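Local coordinates for surface glycan binding protein B (Bacteroides ovatus, PDB 6E57) that binds mixed-linkage beta-glucan, probably at the cell surface of this gut bacterium, as part of its machinery for using cereal glucans, at residues A[62-67]-A[94-100]. Residues are numbered along the deposited sequence; the frame is centred on the assembly and turned at random.
Sequences NLSIAL and KEINRSL
Two neighbouring strands of the small three-stranded antiparallel sheet in the N-terminal beta-sandwich domain pair here, far from the glycan pocket: Leu-63 to Ala-66 run against Glu-95 to Arg-98, with axes 4.9 Å apart and almost exactly antiparallel. Leu-63 and Arg-98 form a hydrogen-bonded pair, the N of Leu-63 reaching the O of Arg-98 at 2.7 Å while the N of Arg-98 returns to the O of Leu-63. Two residues on, the N of Ile-96 donates to the O of Ile-65 at 3.1 Å, and the N of Leu-67 donates to the O of Lys-94, just ahead of strand 95-98, at 3.0 Å. Between these bonds, CA of Asn-97 and CA of Glu-95 point their hydrogens at the same carbonyls of Leu-63 and Ile-65.

The face of Leu-63, Ile-65 and Ile-96 is mostly apolar, though Arg-98 starts out on it too before its end leads away. Here CG2 of Ile-96 packs on CB of Ile-65 at 4.0 Å and lies near CG of Leu-63, while CD2 of Leu-63 meets CD1 of Leu-100. This layer is buried against the five-stranded sheet of the sandwich: Ile-96 and Leu-67 rest on Trp-79, Ile-65 on Leu-107, and Leu-63 and Leu-100 on Val-125. The other, more exposed face carries Ser-64, Ala-66, Glu-95 and Asn-97, where CG of Glu-95 passes beside CB of Ala-66.

At the end near Leu-63, Asn-62 reaches across to Asn-97 and Ser-99 with both ends of its amide. OD1 receives a weak hydrogen bond from OG of Ser-99. Asn-97 swings CG anti to its own nitrogen (chi1 172°), and its OD1 accepts a fairly straight hydrogen bond (162° at the hydrogen) from ND2 of Asn-62 at 3.1 Å; the acceptor lies in the Asn-62 amide plane, the donor is tilted from the Asn-97 carbonyl plane, and the two amides are turned 37° apart.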
ATOM      1  N   ASN A  62      17.963  22.267  -8.365  1.00 56.35           N
ATOM      2  CA  ASN A  62      18.202  22.527  -6.948  1.00 57.12           C
ATOM      3  C   ASN A  62      16.924  23.075  -6.299  1.00 56.25           C
ATOM      4  O   ASN A  62      16.146  23.784  -6.940  1.00 53.90           O
ATOM      5  CB  ASN A  62      19.381  23.482  -6.744  1.00 58.96           C
ATOM      6  CG  ASN A  62      20.728  22.789  -6.809  1.00 59.35           C
ATOM      7  OD1 ASN A  62      20.838  21.676  -7.317  1.00 61.45           O
ATOM      8  ND2 ASN A  62      21.757  23.438  -6.292  1.00 61.34           N
ATOM      9  N   LEU A  63      16.727  22.724  -5.023  1.00 55.53           N
ATOM     10  CA  LEU A  63      15.635  23.240  -4.205  1.00 55.77           C
ATOM     11  C   LEU A  63      15.876  24.731  -3.956  1.00 58.37           C
ATOM     12  O   LEU A  63      16.828  25.096  -3.267  1.00 58.79           O
ATOM     13  CB  LEU A  63      15.573  22.467  -2.884  1.00 55.17           C
ATOM     14  CG  LEU A  63      14.588  23.011  -1.850  1.00 56.07           C
ATOM     15  CD1 LEU A  63      13.177  23.059  -2.416  1.00 55.78           C
ATOM     16  CD2 LEU A  63      14.626  22.184  -0.572  1.00 56.51           C
ATOM     17  N   SER A  64      14.998  25.568  -4.525  1.00 59.67           N
ATOM     18  CA  SER A  64      15.144  27.022  -4.521  1.00 60.59           C
ATOM     19  C   SER A  64      13.872  27.667  -3.961  1.00 59.33           C
ATOM     20  O   SER A  64      12.845  27.709  -4.639  1.00 56.10           O
ATOM     21  CB  SER A  64      15.454  27.525  -5.911  1.00 61.37           C
ATOM     22  OG  SER A  64      15.476  28.945  -5.950  1.00 64.10           O
ATOM     23  N   ILE A  65      13.958  28.148  -2.716  1.00 59.29           N
ATOM     24  CA  ILE A  65      12.878  28.877  -2.046  1.00 60.49           C
ATOM     25  C   ILE A  65      13.470  30.161  -1.453  1.00 62.09           C
ATOM     26  O   ILE A  65      14.484  30.105  -0.756  1.00 60.65           O
ATOM     27  CB  ILE A  65      12.202  28.009  -0.962  1.00 59.70           C
ATOM     28  CG1 ILE A  65      11.780  26.639  -1.499  1.00 57.72           C
ATOM     29  CG2 ILE A  65      11.028  28.749  -0.333  1.00 60.76           C
ATOM     30  CD1 ILE A  65      11.170  25.729  -0.458  1.00 57.60           C
ATOM     31  N   ALA A  66      12.818  31.299  -1.734  1.00 65.12           N
ATOM     32  CA  ALA A  66      13.244  32.630  -1.271  1.00 65.39           C
ATOM     33  C   ALA A  66      12.136  33.265  -0.421  1.00 64.05           C
ATOM     34  O   ALA A  66      11.051  33.542  -0.927  1.00 65.44           O
ATOM     35  CB  ALA A  66      13.582  33.499  -2.458  1.00 65.88           C
ATOM     36  N   LEU A  67      12.433  33.501   0.863  1.00 63.84           N
ATOM     37  CA  LEU A  67      11.473  34.059   1.822  1.00 63.97           C
ATOM     38  C   LEU A  67      11.581  35.589   1.834  1.00 65.91           C
ATOM     39  O   LEU A  67      12.660  36.137   1.617  1.00 66.77           O
ATOM     40  CB  LEU A  67      11.765  33.502   3.219  1.00 61.36           C
ATOM     41  CG  LEU A  67      11.878  31.982   3.332  1.00 59.48           C
ATOM     42  CD1 LEU A  67      12.280  31.581   4.742  1.00 59.29           C
ATOM     43  CD2 LEU A  67      10.578  31.302   2.936  1.00 58.84           C
ATOM     44  N   LYS A  94      17.882  33.413   4.423  1.00 70.28           N
ATOM     45  CA  LYS A  94      16.443  33.258   4.159  1.00 71.29           C
ATOM     46  C   LYS A  94      16.193  32.948   2.676  1.00 69.31           C
ATOM     47  O   LYS A  94      15.085  33.146   2.173  1.00 68.77           O
ATOM     48  CB  LYS A  94      15.671  34.492   4.643  1.00 73.03           C
ATOM     49  CG  LYS A  94      16.360  35.835   4.443  1.00 75.96           C
ATOM     50  CD  LYS A  94      15.456  37.024   4.710  1.00 78.67           C
ATOM     51  CE  LYS A  94      14.777  36.981   6.065  1.00 80.56           C
ATOM     52  NZ  LYS A  94      15.746  36.785   7.172  1.00 81.72           N
ATOM     53  N   GLU A  95      17.223  32.436   1.993  1.00 66.58           N
ATOM     54  CA  GLU A  95      17.083  31.764   0.704  1.00 65.28           C
ATOM     55  C   GLU A  95      17.849  30.441   0.788  1.00 61.55           C
ATOM     56  O   GLU A  95      19.039  30.439   1.083  1.00 63.71           O
ATOM     57  CB  GLU A  95      17.612  32.641  -0.436  1.00 67.62           C
ATOM     58  CG  GLU A  95      17.426  32.031  -1.821  1.00 69.63           C
ATOM     59  CD  GLU A  95      18.084  32.775  -2.974  1.00 71.41           C
ATOM     60  OE1 GLU A  95      19.073  33.502  -2.736  1.00 75.01           O
ATOM     61  OE2 GLU A  95      17.612  32.617  -4.120  1.00 72.54           O
ATOM     62  N   ILE A  96      17.153  29.325   0.546  1.00 58.93           N
ATOM     63  CA  ILE A  96      17.791  28.014   0.503  1.00 56.47           C
ATOM     64  C   ILE A  96      18.147  27.689  -0.950  1.00 54.40           C
ATOM     65  O   ILE A  96      17.394  28.003  -1.872  1.00 52.42           O
ATOM     66  CB  ILE A  96      16.916  26.914   1.138  1.00 54.65           C
ATOM     67  CG1 ILE A  96      17.734  25.647   1.408  1.00 54.07           C
ATOM     68  CG2 ILE A  96      15.685  26.621   0.293  1.00 54.53           C
ATOM     69  CD1 ILE A  96      16.994  24.583   2.187  1.00 52.86           C
ATOM     70  N   ASN A  97      19.322  27.079  -1.117  1.00 54.44           N
ATOM     71  CA  ASN A  97      19.779  26.495  -2.369  1.00 53.60           C
ATOM     72  C   ASN A  97      20.426  25.145  -2.043  1.00 53.35           C
ATOM     73  O   ASN A  97      21.506  25.106  -1.453  1.00 53.84           O
ATOM     74  CB  ASN A  97      20.753  27.416  -3.110  1.00 54.84           C
ATOM     75  CG  ASN A  97      21.381  26.753  -4.320  1.00 52.96           C
ATOM     76  OD1 ASN A  97      20.698  26.090  -5.096  1.00 52.86           O
ATOM     77  ND2 ASN A  97      22.683  26.914  -4.482  1.00 53.74           N
ATOM     78  N   ARG A  98      19.755  24.050  -2.420  1.00 52.53           N
ATOM     79  CA  ARG A  98      20.195  22.713  -2.045  1.00 52.14           C
ATOM     80  C   ARG A  98      19.964  21.729  -3.198  1.00 51.58           C
ATOM     81  O   ARG A  98      18.863  21.626  -3.735  1.00 50.28           O
ATOM     82  CB  ARG A  98      19.464  22.253  -0.781  1.00 51.50           C
ATOM     83  CG  ARG A  98      19.964  20.918  -0.252  1.00 51.51           C
ATOM     84  CD  ARG A  98      19.661  20.692   1.215  1.00 53.03           C
ATOM     85  NE  ARG A  98      20.580  19.718   1.784  1.00 53.65           N
ATOM     86  CZ  ARG A  98      21.828  19.989   2.154  1.00 55.16           C
ATOM     87  NH1 ARG A  98      22.316  21.210   1.999  1.00 56.48           N
ATOM     88  NH2 ARG A  98      22.573  19.046   2.704  1.00 54.71           N
ATOM     89  N   SER A  99      21.033  21.013  -3.562  1.00 53.25           N
ATOM     90  CA  SER A  99      20.985  19.865  -4.453  1.00 53.87           C
ATOM     91  C   SER A  99      20.649  18.610  -3.636  1.00 52.46           C
ATOM     92  O   SER A  99      21.357  18.281  -2.687  1.00 52.91           O
ATOM     93  CB  SER A  99      22.293  19.715  -5.189  1.00 54.25           C
ATOM     94  OG  SER A  99      22.152  18.853  -6.308  1.00 56.17           O
ATOM     95  N   LEU A 100      19.556  17.930  -4.007  1.00 52.39           N
ATOM     96  CA  LEU A 100      19.074  16.734  -3.319  1.00 52.12           C
ATOM     97  C   LEU A 100      19.060  15.560  -4.302  1.00 50.11           C
ATOM     98  O   LEU A 100      18.812  15.740  -5.497  1.00 50.75           O
ATOM     99  CB  LEU A 100      17.662  16.992  -2.783  1.00 53.70           C
ATOM    100  CG  LEU A 100      17.528  18.076  -1.712  1.00 56.42           C
ATOM    101  CD1 LEU A 100      16.069  18.464  -1.519  1.00 56.44           C
ATOM    102  CD2 LEU A 100      18.135  17.626  -0.391  1.00 57.79           C
TER